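Local coordinates for TT1561 protein (Thermus thermophilus, PDB 1UF3) that is of unknown function but binds calcium and belongs to the calcineurin-like metallophosphoesterase superfamily, whose members are typically metal-dependent phosphoesterases, at residues Arg6-Thr11 with Leu215-Arg220; Lys162-Gln167 with Gly190-Met195; Tyr149-Leu154 with Lys177-Leu182; Pro65-Pro70 with Arg95-Thr100. All blocks are in the same frame, centred on the assembly; numbering follows the deposited sequence.

Interaction 1 of 4, residues Arg6-Thr11 with Leu215-Arg220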
loop_
_atom_site.group_PDB
_atom_site.type_symbol
_atom_site.label_atom_id
_atom_site.label_comp_id
_atom_site.label_asym_id
_atom_site.label_seq_id
_atom_site.Cartn_x
_atom_site.Cartn_y
_atom_site.Cartn_z
ATOM N N ARG A 6 5.606 -14.468 6.085
ATOM C CA ARG A 6 6.242 -14.533 7.393
ATOM C C ARG A 6 5.287 -15.176 8.403
ATOM O O ARG A 6 5.712 -15.987 9.226
ATOM C CB ARG A 6 6.644 -13.143 7.917
ATOM C CG ARG A 6 7.263 -13.226 9.334
ATOM C CD ARG A 6 7.986 -11.943 9.813
ATOM N NE ARG A 6 8.330 -12.061 11.230
ATOM C CZ ARG A 6 8.633 -11.047 12.042
ATOM N NH1 ARG A 6 8.658 -9.799 11.589
ATOM N NH2 ARG A 6 8.855 -11.281 13.338
ATOM N N TYR A 7 4.005 -14.806 8.331
ATOM C CA TYR A 7 2.990 -15.330 9.231
ATOM C C TYR A 7 2.010 -16.230 8.514
ATOM O O TYR A 7 1.497 -15.886 7.446
ATOM C CB TYR A 7 2.238 -14.184 9.903
ATOM C CG TYR A 7 3.151 -13.319 10.712
ATOM C CD1 TYR A 7 3.789 -12.209 10.139
ATOM C CD2 TYR A 7 3.467 -13.666 12.031
ATOM C CE1 TYR A 7 4.719 -11.472 10.861
ATOM C CE2 TYR A 7 4.405 -12.943 12.756
ATOM C CZ TYR A 7 5.032 -11.846 12.163
ATOM O OH TYR A 7 5.989 -11.163 12.868
ATOM N N ILE A 8 1.760 -17.393 9.100
ATOM C CA ILE A 8 0.845 -18.354 8.517
ATOM C C ILE A 8 -0.281 -18.687 9.479
ATOM O O ILE A 8 -0.026 -19.081 10.635
ATOM C CB ILE A 8 1.565 -19.638 8.177
ATOM C CG1 ILE A 8 2.683 -19.380 7.163
ATOM C CG2 ILE A 8 0.600 -20.650 7.647
ATOM C CD1 ILE A 8 3.608 -20.570 7.081
ATOM N N LEU A 9 -1.520 -18.511 9.011
ATOM C CA LEU A 9 -2.713 -18.848 9.791
ATOM C C LEU A 9 -2.934 -20.341 9.501
ATOM O O LEU A 9 -3.046 -20.761 8.333
ATOM C CB LEU A 9 -3.903 -18.005 9.314
ATOM C CG LEU A 9 -5.228 -18.151 10.056
ATOM C CD1 LEU A 9 -5.029 -17.809 11.520
ATOM C CD2 LEU A 9 -6.272 -17.215 9.412
ATOM N N ALA A 10 -2.965 -21.150 10.555
ATOM C CA ALA A 10 -3.093 -22.596 10.398
ATOM C C ALA A 10 -4.084 -23.295 11.339
ATOM O O ALA A 10 -4.383 -22.805 12.418
ATOM C CB ALA A 10 -1.718 -23.229 10.554
ATOM N N THR A 11 -4.563 -24.452 10.904
ATOM C CA THR A 11 -5.516 -25.248 11.667
ATOM C C THR A 11 -5.665 -26.573 10.947
ATOM O O THR A 11 -5.171 -26.744 9.811
ATOM C CB THR A 11 -6.901 -24.565 11.745
ATOM O OG1 THR A 11 -7.713 -25.258 12.696
ATOM C CG2 THR A 11 -7.610 -24.621 10.388
ATOM N N LEU A 215 1.362 -18.856 13.042
ATOM C CA LEU A 215 2.782 -19.129 13.169
ATOM C C LEU A 215 3.648 -17.977 12.671
ATOM O O LEU A 215 3.362 -17.366 11.629
ATOM C CB LEU A 215 3.197 -20.370 12.386
ATOM C CG LEU A 215 2.309 -21.536 11.963
ATOM C CD1 LEU A 215 3.208 -22.733 11.843
ATOM C CD2 LEU A 215 1.154 -21.789 12.911
ATOM N N ASP A 216 4.708 -17.689 13.420
ATOM C CA ASP A 216 5.674 -16.666 13.045
ATOM C C ASP A 216 6.869 -17.479 12.550
ATOM O O ASP A 216 7.681 -17.971 13.355
ATOM C CB ASP A 216 6.077 -15.813 14.262
ATOM C CG ASP A 216 7.164 -14.794 13.922
ATOM O OD1 ASP A 216 7.907 -15.039 12.966
ATOM O OD2 ASP A 216 7.273 -13.760 14.599
ATOM N N LEU A 217 6.968 -17.644 11.235
ATOM C CA LEU A 217 8.039 -18.428 10.630
ATOM C C LEU A 217 9.449 -18.071 11.026
ATOM O O LEU A 217 10.257 -18.954 11.288
ATOM C CB LEU A 217 7.962 -18.365 9.105
ATOM C CG LEU A 217 7.098 -19.385 8.386
ATOM C CD1 LEU A 217 6.983 -18.989 6.922
ATOM C CD2 LEU A 217 7.720 -20.774 8.525
ATOM N N ARG A 218 9.756 -16.783 11.045
ATOM C CA ARG A 218 11.102 -16.356 11.382
ATOM C C ARG A 218 11.461 -16.662 12.826
ATOM O O ARG A 218 12.598 -17.006 13.114
ATOM C CB ARG A 218 11.264 -14.860 11.102
ATOM C CG ARG A 218 11.029 -14.502 9.641
ATOM C CD ARG A 218 11.326 -13.024 9.375
ATOM N NE ARG A 218 12.752 -12.802 9.226
ATOM C CZ ARG A 218 13.346 -11.620 9.328
ATOM N NH1 ARG A 218 12.637 -10.534 9.586
ATOM N NH2 ARG A 218 14.662 -11.532 9.167
ATOM N N ALA A 219 10.491 -16.566 13.725
ATOM C CA ALA A 219 10.745 -16.831 15.146
ATOM C C ALA A 219 10.434 -18.255 15.607
ATOM O O ALA A 219 10.779 -18.623 16.735
ATOM C CB ALA A 219 9.953 -15.849 16.006
ATOM N N ARG A 220 9.805 -19.051 14.742
ATOM C CA ARG A 220 9.400 -20.401 15.098
ATOM C C ARG A 220 8.605 -20.314 16.394
ATOM O O ARG A 220 8.798 -21.102 17.331
ATOM C CB ARG A 220 10.608 -21.319 15.270
ATOM C CG ARG A 220 11.362 -21.504 13.986
ATOM C CD ARG A 220 12.416 -22.550 14.116
ATOM N NE ARG A 220 13.067 -22.752 12.831
ATOM C CZ ARG A 220 13.749 -21.803 12.197
ATOM N NH1 ARG A 220 13.861 -20.596 12.739
ATOM N NH2 ARG A 220 14.307 -22.058 11.022
#
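Arg6 and Asp216 form a salt bridge at the end of an antiparallel strand pair, their guanidinium and carboxylate planes turned 57° apart. NH2 of Arg6 reaches OD2 of Asp216 at 3.2 Å, on the syn side of the carboxylate, while the bond from Arg6 NE to Asp216 OD1 is weak at 3.5 Å. Arg6 can do this because its chain runs extended from CG to NE. NH2 of Arg6 also hydrogen-bonds to Ala33 O of a second subunit. The Tyr7 ring lies alongside Asp216, its CE2 3.5 Å from Asp216 CG, and its CZ sits over one face of the Arg6 guanidinium. Arg218 crosses Arg6 at about a right angle and the two meet through their methylenes, CD to CD 3.5 Å. On the face opposite Tyr7 and Asp216, Ile8 CD1 packs on Leu217 CD1 (3.7 Å), and Ala10 CB touches Leu215 CD2. Backbone bonds pair Ile8 with Leu215 both ways, and Leu217 N adds one to Arg6 O. Arg6 N and Tyr7 N hydrogen-bond to Asp34, a calcium ligand. Strand 7-12 lies between 35-39 and 211-216 in the mixed sheet, with Ile8, Leu215 and Leu217 packing on Leu183 of strand 183-186.

Interaction 2 of 4, residues Lys162-Gln167 with Gly190-Met195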
loop_
_atom_site.group_PDB
_atom_site.type_symbol
_atom_site.label_atom_id
_atom_site.label_comp_id
_atom_site.label_asym_id
_atom_site.label_seq_id
_atom_site.Cartn_x
_atom_site.Cartn_y
_atom_site.Cartn_z
ATOM N N LYS A 162 8.904 -37.878 21.178
ATOM C CA LYS A 162 8.710 -38.005 22.617
ATOM C C LYS A 162 8.024 -36.785 23.227
ATOM O O LYS A 162 7.353 -36.886 24.256
ATOM C CB LYS A 162 10.055 -38.285 23.306
ATOM C CG LYS A 162 10.699 -39.600 22.868
ATOM C CD LYS A 162 11.696 -40.128 23.906
ATOM C CE LYS A 162 12.259 -41.492 23.495
ATOM N NZ LYS A 162 13.152 -42.090 24.541
ATOM N N GLY A 163 8.175 -35.634 22.587
ATOM C CA GLY A 163 7.532 -34.439 23.093
ATOM C C GLY A 163 6.081 -34.318 22.642
ATOM O O GLY A 163 5.198 -34.150 23.476
ATOM N N LEU A 164 5.834 -34.435 21.334
ATOM C CA LEU A 164 4.490 -34.301 20.736
ATOM C C LEU A 164 3.542 -35.501 20.756
ATOM O O LEU A 164 2.343 -35.345 21.000
ATOM C CB LEU A 164 4.608 -33.851 19.270
ATOM C CG LEU A 164 5.143 -32.461 18.933
ATOM C CD1 LEU A 164 5.210 -32.298 17.427
ATOM C CD2 LEU A 164 4.239 -31.408 19.523
ATOM N N ASN A 165 4.061 -36.682 20.450
ATOM C CA ASN A 165 3.238 -37.886 20.411
ATOM C C ASN A 165 4.079 -39.157 20.344
ATOM O O ASN A 165 4.567 -39.552 19.273
ATOM C CB ASN A 165 2.282 -37.838 19.208
ATOM C CG ASN A 165 1.338 -39.035 19.158
ATOM O OD1 ASN A 165 1.516 -40.022 19.876
ATOM N ND2 ASN A 165 0.335 -38.955 18.295
ATOM N N GLU A 166 4.211 -39.790 21.509
ATOM C CA GLU A 166 4.961 -41.025 21.724
ATOM C C GLU A 166 4.432 -42.175 20.867
ATOM O O GLU A 166 5.114 -43.184 20.679
ATOM C CB GLU A 166 4.873 -41.390 23.223
ATOM C CG GLU A 166 5.444 -42.745 23.625
ATOM C CD GLU A 166 6.963 -42.766 23.658
ATOM O OE1 GLU A 166 7.557 -41.980 24.435
ATOM O OE2 GLU A 166 7.563 -43.574 22.910
ATOM N N GLN A 167 3.214 -42.021 20.353
ATOM C CA GLN A 167 2.600 -43.050 19.504
ATOM C C GLN A 167 2.534 -42.593 18.038
ATOM O O GLN A 167 1.775 -43.144 17.231
ATOM C CB GLN A 167 1.187 -43.392 20.006
ATOM C CG GLN A 167 1.122 -43.895 21.464
ATOM C CD GLN A 167 2.084 -45.054 21.750
ATOM O OE1 GLN A 167 2.011 -46.117 21.125
ATOM N NE2 GLN A 167 2.990 -44.846 22.700
ATOM N N GLY A 190 -5.137 -29.396 20.363
ATOM C CA GLY A 190 -4.232 -28.757 21.304
ATOM C C GLY A 190 -3.050 -28.157 20.566
ATOM O O GLY A 190 -2.151 -28.892 20.134
ATOM N N GLN A 191 -3.034 -26.835 20.415
ATOM C CA GLN A 191 -1.936 -26.203 19.695
ATOM C C GLN A 191 -0.641 -26.439 20.457
ATOM O O GLN A 191 -0.595 -26.277 21.672
ATOM C CB GLN A 191 -2.157 -24.692 19.536
ATOM C CG GLN A 191 -3.499 -24.288 18.939
ATOM C CD GLN A 191 -4.562 -24.087 20.009
ATOM O OE1 GLN A 191 -4.702 -24.907 20.922
ATOM N NE2 GLN A 191 -5.309 -23.007 19.903
ATOM N N LYS A 192 0.405 -26.837 19.742
ATOM C CA LYS A 192 1.700 -27.059 20.367
ATOM C C LYS A 192 2.738 -27.277 19.293
ATOM O O LYS A 192 2.409 -27.512 18.125
ATOM C CB LYS A 192 1.670 -28.270 21.298
ATOM C CG LYS A 192 1.913 -29.584 20.618
ATOM C CD LYS A 192 0.646 -30.361 20.443
ATOM C CE LYS A 192 0.057 -30.775 21.773
ATOM N NZ LYS A 192 -1.226 -31.491 21.555
ATOM N N HIS A 193 3.999 -27.218 19.686
ATOM C CA HIS A 193 5.051 -27.383 18.710
ATOM C C HIS A 193 6.352 -27.802 19.349
ATOM O O HIS A 193 6.607 -27.522 20.524
ATOM C CB HIS A 193 5.226 -26.064 17.945
ATOM C CG HIS A 193 5.643 -24.916 18.809
ATOM N ND1 HIS A 193 6.950 -24.483 18.892
ATOM C CD2 HIS A 193 4.930 -24.110 19.628
ATOM C CE1 HIS A 193 7.023 -23.457 19.720
ATOM N NE2 HIS A 193 5.810 -23.210 20.184
ATOM N N GLU A 194 7.182 -28.465 18.559
ATOM C CA GLU A 194 8.482 -28.919 19.030
ATOM C C GLU A 194 9.443 -28.950 17.859
ATOM O O GLU A 194 9.023 -28.863 16.712
ATOM C CB GLU A 194 8.362 -30.338 19.594
ATOM C CG GLU A 194 7.540 -30.442 20.857
ATOM C CD GLU A 194 8.408 -30.286 22.090
ATOM O OE1 GLU A 194 8.778 -29.141 22.425
ATOM O OE2 GLU A 194 8.739 -31.324 22.704
HETATM N N MSE A 195 10.732 -29.066 18.154
HETATM C CA MSE A 195 11.728 -29.179 17.105
HETATM C C MSE A 195 12.033 -30.668 16.955
HETATM O O MSE A 195 12.057 -31.409 17.944
HETATM C CB MSE A 195 13.026 -28.456 17.487
HETATM C CG MSE A 195 12.887 -26.965 17.714
HETATM SE SE MSE A 195 12.383 -26.002 16.088
HETATM C CE MSE A 195 13.674 -26.711 14.864
#
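Leu164 lays its branched end against the side chains of Lys192 and Glu194 of strand 192-196. The packing is apolar: Leu164 CG and CD2 each lie 3.7 Å from Glu194 CG. Leu164 and each partner run past one another in opposite directions, and it is the methylenes that are met. Setting Leu164 CG anti to its carbonyl carbon (chi1 -67°) brings CG and the CD2 methyl against the strand's side chains. CD2 also lies 3.9 Å from Lys192 CD. A polar group meets backbone at Gly163, whose CA is 3.4 Å from Glu194 OE2; a beta carbon there would clash with that oxygen.

No hydrogen bond joins the two segments; each keeps its own. Lys192 bends at chi2 and chi3 to bring NZ to Gly190 O (3.1 Å), and Asn165 OD1 accepts from Gln167 N at 2.7 Å, an Asx turn. His161 links both segments, through Gly163 N and Leu164 N on one side and Met195 O on the other. With an alanine at Lys192, Leu164 CD2 would probably lose its methylene cover and Gly190 O its ammonium partner.

The loop between strand 151-155 and helix 170-179 rests on the hairpin of strands 192-196 and 199-203, where Leu164 also touches Val201.

Interaction 3 of 4, residues Tyr149-Leu154 with Lys177-Leu182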
loop_
_atom_site.group_PDB
_atom_site.type_symbol
_atom_site.label_atom_id
_atom_site.label_comp_id
_atom_site.label_asym_id
_atom_site.label_seq_id
_atom_site.Cartn_x
_atom_site.Cartn_y
_atom_site.Cartn_z
ATOM N N TYR A 149 15.729 -24.822 -1.692
ATOM C CA TYR A 149 14.548 -24.129 -1.209
ATOM C C TYR A 149 14.167 -24.576 0.195
ATOM O O TYR A 149 14.172 -25.754 0.486
ATOM C CB TYR A 149 13.337 -24.395 -2.121
ATOM C CG TYR A 149 13.412 -23.841 -3.536
ATOM C CD1 TYR A 149 13.801 -24.639 -4.604
ATOM C CD2 TYR A 149 13.067 -22.527 -3.796
ATOM C CE1 TYR A 149 13.839 -24.144 -5.894
ATOM C CE2 TYR A 149 13.102 -22.020 -5.081
ATOM C CZ TYR A 149 13.483 -22.827 -6.123
ATOM O OH TYR A 149 13.478 -22.310 -7.402
ATOM N N PRO A 150 13.885 -23.629 1.096
ATOM C CA PRO A 150 13.478 -24.048 2.436
ATOM C C PRO A 150 12.119 -24.749 2.175
ATOM O O PRO A 150 11.302 -24.229 1.401
ATOM C CB PRO A 150 13.270 -22.725 3.162
ATOM C CG PRO A 150 14.232 -21.772 2.440
ATOM C CD PRO A 150 14.101 -22.167 1.014
ATOM N N LYS A 151 11.873 -25.903 2.799
ATOM C CA LYS A 151 10.610 -26.643 2.595
ATOM C C LYS A 151 9.572 -26.547 3.719
ATOM O O LYS A 151 9.921 -26.439 4.904
ATOM C CB LYS A 151 10.903 -28.122 2.339
ATOM C CG LYS A 151 11.750 -28.392 1.103
ATOM C CD LYS A 151 12.217 -29.842 1.061
ATOM C CE LYS A 151 13.292 -30.065 0.017
ATOM N NZ LYS A 151 13.934 -31.418 0.098
ATOM N N ILE A 152 8.292 -26.553 3.329
ATOM C CA ILE A 152 7.164 -26.522 4.271
ATOM C C ILE A 152 6.315 -27.741 3.895
ATOM O O ILE A 152 5.832 -27.843 2.760
ATOM C CB ILE A 152 6.308 -25.242 4.130
ATOM C CG1 ILE A 152 7.131 -24.009 4.537
ATOM C CG2 ILE A 152 5.039 -25.359 5.010
ATOM C CD1 ILE A 152 6.360 -22.695 4.592
ATOM N N PHE A 153 6.183 -28.681 4.831
ATOM C CA PHE A 153 5.432 -29.910 4.603
ATOM C C PHE A 153 4.099 -29.901 5.327
ATOM O O PHE A 153 3.993 -29.392 6.431
ATOM C CB PHE A 153 6.214 -31.146 5.103
ATOM C CG PHE A 153 7.384 -31.562 4.235
ATOM C CD1 PHE A 153 7.685 -30.906 3.038
ATOM C CD2 PHE A 153 8.168 -32.633 4.611
ATOM C CE1 PHE A 153 8.741 -31.323 2.247
ATOM C CE2 PHE A 153 9.235 -33.061 3.818
ATOM C CZ PHE A 153 9.520 -32.408 2.640
ATOM N N LEU A 154 3.089 -30.487 4.698
ATOM C CA LEU A 154 1.761 -30.601 5.311
ATOM C C LEU A 154 1.412 -32.082 5.358
ATOM O O LEU A 154 1.408 -32.756 4.343
ATOM C CB LEU A 154 0.694 -29.852 4.500
ATOM C CG LEU A 154 0.435 -28.402 4.911
ATOM C CD1 LEU A 154 1.622 -27.537 4.477
ATOM C CD2 LEU A 154 -0.867 -27.904 4.280
ATOM N N LYS A 177 13.214 -36.193 8.892
ATOM C CA LYS A 177 14.658 -36.204 9.098
ATOM C C LYS A 177 15.415 -36.232 7.770
ATOM O O LYS A 177 16.497 -35.662 7.651
ATOM C CB LYS A 177 15.075 -37.409 9.954
ATOM C CG LYS A 177 14.699 -37.290 11.429
ATOM C CD LYS A 177 15.146 -38.525 12.216
ATOM C CE LYS A 177 14.722 -38.429 13.673
ATOM N NZ LYS A 177 15.485 -39.381 14.539
ATOM N N THR A 178 14.844 -36.891 6.769
ATOM C CA THR A 178 15.493 -36.970 5.457
ATOM C C THR A 178 15.420 -35.650 4.663
ATOM O O THR A 178 16.416 -35.190 4.103
ATOM C CB THR A 178 14.862 -38.099 4.617
ATOM O OG1 THR A 178 14.913 -39.326 5.358
ATOM C CG2 THR A 178 15.610 -38.285 3.307
ATOM N N HIS A 179 14.243 -35.040 4.623
ATOM C CA HIS A 179 14.049 -33.795 3.876
ATOM C C HIS A 179 14.420 -32.517 4.616
ATOM O O HIS A 179 14.557 -31.452 4.005
ATOM C CB HIS A 179 12.599 -33.714 3.402
ATOM C CG HIS A 179 12.344 -34.474 2.138
ATOM N ND1 HIS A 179 12.641 -33.959 0.889
ATOM C CD2 HIS A 179 11.939 -35.750 1.936
ATOM C CE1 HIS A 179 12.441 -34.893 -0.023
ATOM N NE2 HIS A 179 12.017 -35.988 0.584
ATOM N N ASN A 180 14.564 -32.618 5.932
ATOM C CA ASN A 180 14.912 -31.473 6.742
ATOM C C ASN A 180 14.093 -30.227 6.440
ATOM O O ASN A 180 14.642 -29.132 6.239
ATOM C CB ASN A 180 16.402 -31.188 6.589
ATOM C CG ASN A 180 17.251 -32.305 7.171
ATOM O OD1 ASN A 180 17.223 -32.550 8.385
ATOM N ND2 ASN A 180 17.993 -33.000 6.315
ATOM N N PRO A 181 12.759 -30.368 6.416
ATOM C CA PRO A 181 11.939 -29.191 6.135
ATOM C C PRO A 181 12.063 -28.187 7.237
ATOM O O PRO A 181 12.369 -28.533 8.382
ATOM C CB PRO A 181 10.520 -29.753 6.055
ATOM C CG PRO A 181 10.595 -30.992 6.973
ATOM C CD PRO A 181 11.927 -31.582 6.577
ATOM N N LEU A 182 11.806 -26.941 6.883
ATOM C CA LEU A 182 11.840 -25.844 7.802
ATOM C C LEU A 182 10.644 -25.882 8.743
ATOM O O LEU A 182 10.779 -25.621 9.939
ATOM C CB LEU A 182 11.815 -24.545 7.027
ATOM C CG LEU A 182 11.755 -23.310 7.900
ATOM C CD1 LEU A 182 13.110 -23.148 8.550
ATOM C CD2 LEU A 182 11.420 -22.073 7.048
HETATM O O HOH W 1 13.929 -26.960 4.231
#
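Lys151 reaches His179 with its extended chain and gives NZ to ND1 at 3.0 Å. The ammonium lies close to the imidazole plane, 7° out of it. The same lysine makes a cation-pi contact with Trp144, whose ring also stacks on His179. Backbone groups of Lys151 are satisfied as well. Its N donates to a water at 2.7 Å, which in turn donates to Asn180 O, bridging the strand to the turn after helix 170-179; its O accepts from Leu182 N at 2.8 Å. Phe153, by contrast, meets its neighbours through carbon. It points an edge toward the face of His179 in an offset edge-to-face pair, with the planes 64° apart, and its CZ approaches His179 CB to 3.4 Å. Pro181 covers one face of the phenyl ring, CB standing 4.0 Å from the centroid in a CH-pi contact. Phe153 is thus covered on one face by the proline and abutted at its edge by the imidazole. The contact closes the beta-alpha-beta crossover of strand 151-155, helix 170-179 and strand 183-186. Acceptance of the lysine N-H at ND1 suggests that this nitrogen probably carries no proton here, and a positive charge so near is likely to disfavour protonation of the imidazole.

Interaction 4 of 4, residues Pro65-Pro70 with Arg95-Thr100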
loop_
_atom_site.group_PDB
_atom_site.type_symbol
_atom_site.label_atom_id
_atom_site.label_comp_id
_atom_site.label_asym_id
_atom_site.label_seq_id
_atom_site.Cartn_x
_atom_site.Cartn_y
_atom_site.Cartn_z
ATOM N N PRO A 65 -2.432 -16.694 -0.262
ATOM C CA PRO A 65 -1.863 -17.984 -0.654
ATOM C C PRO A 65 -2.428 -18.982 0.357
ATOM O O PRO A 65 -2.486 -18.672 1.548
ATOM C CB PRO A 65 -0.365 -17.766 -0.469
ATOM C CG PRO A 65 -0.210 -16.328 -0.881
ATOM C CD PRO A 65 -1.390 -15.652 -0.183
ATOM N N THR A 66 -2.840 -20.158 -0.108
ATOM C CA THR A 66 -3.437 -21.159 0.778
ATOM C C THR A 66 -3.069 -22.568 0.342
ATOM O O THR A 66 -3.138 -22.907 -0.835
ATOM C CB THR A 66 -4.980 -21.008 0.799
ATOM O OG1 THR A 66 -5.310 -19.686 1.228
ATOM C CG2 THR A 66 -5.640 -22.009 1.755
ATOM N N ALA A 67 -2.658 -23.396 1.295
ATOM C CA ALA A 67 -2.302 -24.759 0.954
ATOM C C ALA A 67 -3.042 -25.697 1.874
ATOM O O ALA A 67 -3.250 -25.400 3.048
ATOM C CB ALA A 67 -0.783 -24.981 1.096
ATOM N N TYR A 68 -3.415 -26.851 1.348
ATOM C CA TYR A 68 -4.125 -27.817 2.161
ATOM C C TYR A 68 -3.901 -29.234 1.679
ATOM O O TYR A 68 -3.457 -29.457 0.537
ATOM C CB TYR A 68 -5.645 -27.481 2.202
ATOM C CG TYR A 68 -6.226 -26.929 0.902
ATOM C CD1 TYR A 68 -6.459 -25.555 0.738
ATOM C CD2 TYR A 68 -6.488 -27.771 -0.183
ATOM C CE1 TYR A 68 -6.939 -25.027 -0.505
ATOM C CE2 TYR A 68 -6.959 -27.259 -1.420
ATOM C CZ TYR A 68 -7.171 -25.894 -1.568
ATOM O OH TYR A 68 -7.531 -25.403 -2.808
ATOM N N VAL A 69 -4.129 -30.193 2.579
ATOM C CA VAL A 69 -4.033 -31.606 2.237
ATOM C C VAL A 69 -5.282 -32.252 2.862
ATOM O O VAL A 69 -5.841 -31.755 3.849
ATOM C CB VAL A 69 -2.747 -32.281 2.767
ATOM C CG1 VAL A 69 -1.525 -31.577 2.203
ATOM C CG2 VAL A 69 -2.730 -32.285 4.277
ATOM N N PRO A 70 -5.751 -33.348 2.273
ATOM C CA PRO A 70 -6.943 -34.014 2.802
ATOM C C PRO A 70 -6.614 -34.927 3.988
ATOM O O PRO A 70 -5.441 -35.257 4.232
ATOM C CB PRO A 70 -7.444 -34.785 1.594
ATOM C CG PRO A 70 -6.138 -35.257 0.967
ATOM C CD PRO A 70 -5.224 -34.049 1.078
ATOM N N ARG A 95 -4.269 -23.929 -3.214
ATOM C CA ARG A 95 -3.613 -25.093 -3.730
ATOM C C ARG A 95 -3.620 -26.337 -2.850
ATOM O O ARG A 95 -3.130 -26.320 -1.712
ATOM C CB ARG A 95 -2.147 -24.735 -4.054
ATOM C CG ARG A 95 -1.339 -25.843 -4.732
ATOM C CD ARG A 95 -1.993 -26.330 -6.050
ATOM N NE ARG A 95 -1.025 -26.852 -7.012
ATOM C CZ ARG A 95 -1.096 -28.034 -7.623
ATOM N NH1 ARG A 95 -2.096 -28.866 -7.381
ATOM N NH2 ARG A 95 -0.168 -28.376 -8.510
ATOM N N ASN A 96 -4.169 -27.414 -3.406
ATOM C CA ASN A 96 -4.157 -28.699 -2.751
ATOM C C ASN A 96 -2.732 -29.161 -3.045
ATOM O O ASN A 96 -2.379 -29.322 -4.208
ATOM C CB ASN A 96 -5.141 -29.657 -3.429
ATOM C CG ASN A 96 -4.624 -31.047 -3.480
ATOM O OD1 ASN A 96 -4.182 -31.578 -2.466
ATOM N ND2 ASN A 96 -4.662 -31.665 -4.663
ATOM N N VAL A 97 -1.915 -29.350 -2.012
ATOM C CA VAL A 97 -0.536 -29.782 -2.220
ATOM C C VAL A 97 -0.330 -31.278 -2.003
ATOM O O VAL A 97 0.799 -31.769 -2.012
ATOM C CB VAL A 97 0.462 -28.947 -1.346
ATOM C CG1 VAL A 97 0.510 -27.483 -1.865
ATOM C CG2 VAL A 97 0.031 -28.948 0.121
ATOM N N HIS A 98 -1.432 -32.012 -1.866
ATOM C CA HIS A 98 -1.369 -33.464 -1.676
ATOM C C HIS A 98 -0.660 -34.132 -2.871
ATOM O O HIS A 98 -1.126 -34.075 -4.006
ATOM C CB HIS A 98 -2.801 -34.023 -1.485
ATOM C CG HIS A 98 -2.860 -35.513 -1.301
ATOM N ND1 HIS A 98 -2.199 -36.170 -0.281
ATOM C CD2 HIS A 98 -3.469 -36.478 -2.034
ATOM C CE1 HIS A 98 -2.391 -37.474 -0.400
ATOM N NE2 HIS A 98 -3.157 -37.687 -1.455
ATOM N N GLU A 99 0.487 -34.744 -2.593
ATOM C CA GLU A 99 1.348 -35.437 -3.567
ATOM C C GLU A 99 1.976 -34.470 -4.573
ATOM O O GLU A 99 2.607 -34.890 -5.536
ATOM C CB GLU A 99 0.595 -36.527 -4.352
ATOM C CG GLU A 99 -0.313 -37.443 -3.537
ATOM C CD GLU A 99 -1.005 -38.484 -4.420
ATOM O OE1 GLU A 99 -1.244 -38.204 -5.611
ATOM O OE2 GLU A 99 -1.314 -39.585 -3.927
ATOM N N THR A 100 1.809 -33.176 -4.361
ATOM C CA THR A 100 2.393 -32.236 -5.295
ATOM C C THR A 100 3.059 -31.064 -4.559
ATOM O O THR A 100 3.388 -31.185 -3.367
ATOM C CB THR A 100 1.309 -31.787 -6.348
ATOM O OG1 THR A 100 1.941 -31.093 -7.424
ATOM C CG2 THR A 100 0.258 -30.916 -5.716
#
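Tyr68 lies flat against the backbone of the neighbouring strand at Arg95-Asn96. From CB, with CG between the backbone N and the carbonyl carbon (chi1 36°), the ring turns across that strand. CG is 4.1 Å from Arg95 O, which lies over the centre of one ring face. On one side, CD2 and CE2 approach Asn96 CA, CE2 to 3.4 Å, and CE2 also meets Asn96 CB; on the other, CE1 lies 4.0 Å from Arg95 N. CZ stands 3.8 Å from Arg95 C, and OH ends beside Arg95 N while hydrogen-bonding to Glu88 of helix 77-90. A valine at Tyr68 would probably uncover the Arg95-Asn96 peptide and leave the Glu88 carboxylate without its hydroxyl partner. Backbone bonds join the parallel strands, Tyr68 N to Arg95 O and Val97 N to Tyr68 O (3.0 Å). Val69 CG1 packs on Val97 CG2 at 3.7 Å. Beyond the strands, Pro70 CG sits over one face of the His98 ring, 4.2 Å from its centroid, and Glu99 CG covers the opposite face. Asn96 OD1 accepts from His98 N in an Asx turn and also bonds to Tyr80 OH of helix 77-90. Both nitrogens of His98 are engaged, ND1 with Gly114 N and NE2 with Tyr131 OH. The imidazole is therefore gripped on both faces and at both nitrogens, next to Glu99, a calcium ligand in a structure of this protein.

Interactions 1 and 4 lie on one mixed sheet, their centres about 17 Å apart and their nearest atoms about 7 Å. Interaction 3 belongs to the second sheet and bridges them: Leu154 CB packs on Val69 CG1 of interaction 4 at 3.6 Å, and Ile152 CD1 meets Ile8 CD1 of interaction 1 at 4.3 Å. Interaction 2 reaches that second sheet too, at its surface, and touches interaction 1 where Arg220 CD meets Met195 SE (4.0 Å). Bound calcium ions lie close to interactions 1 and 4: the Tyr7 side chain is about 5 Å from one bound ion, and that of His98 about 7 Å from another. Interaction 2 is away from the known metal sites.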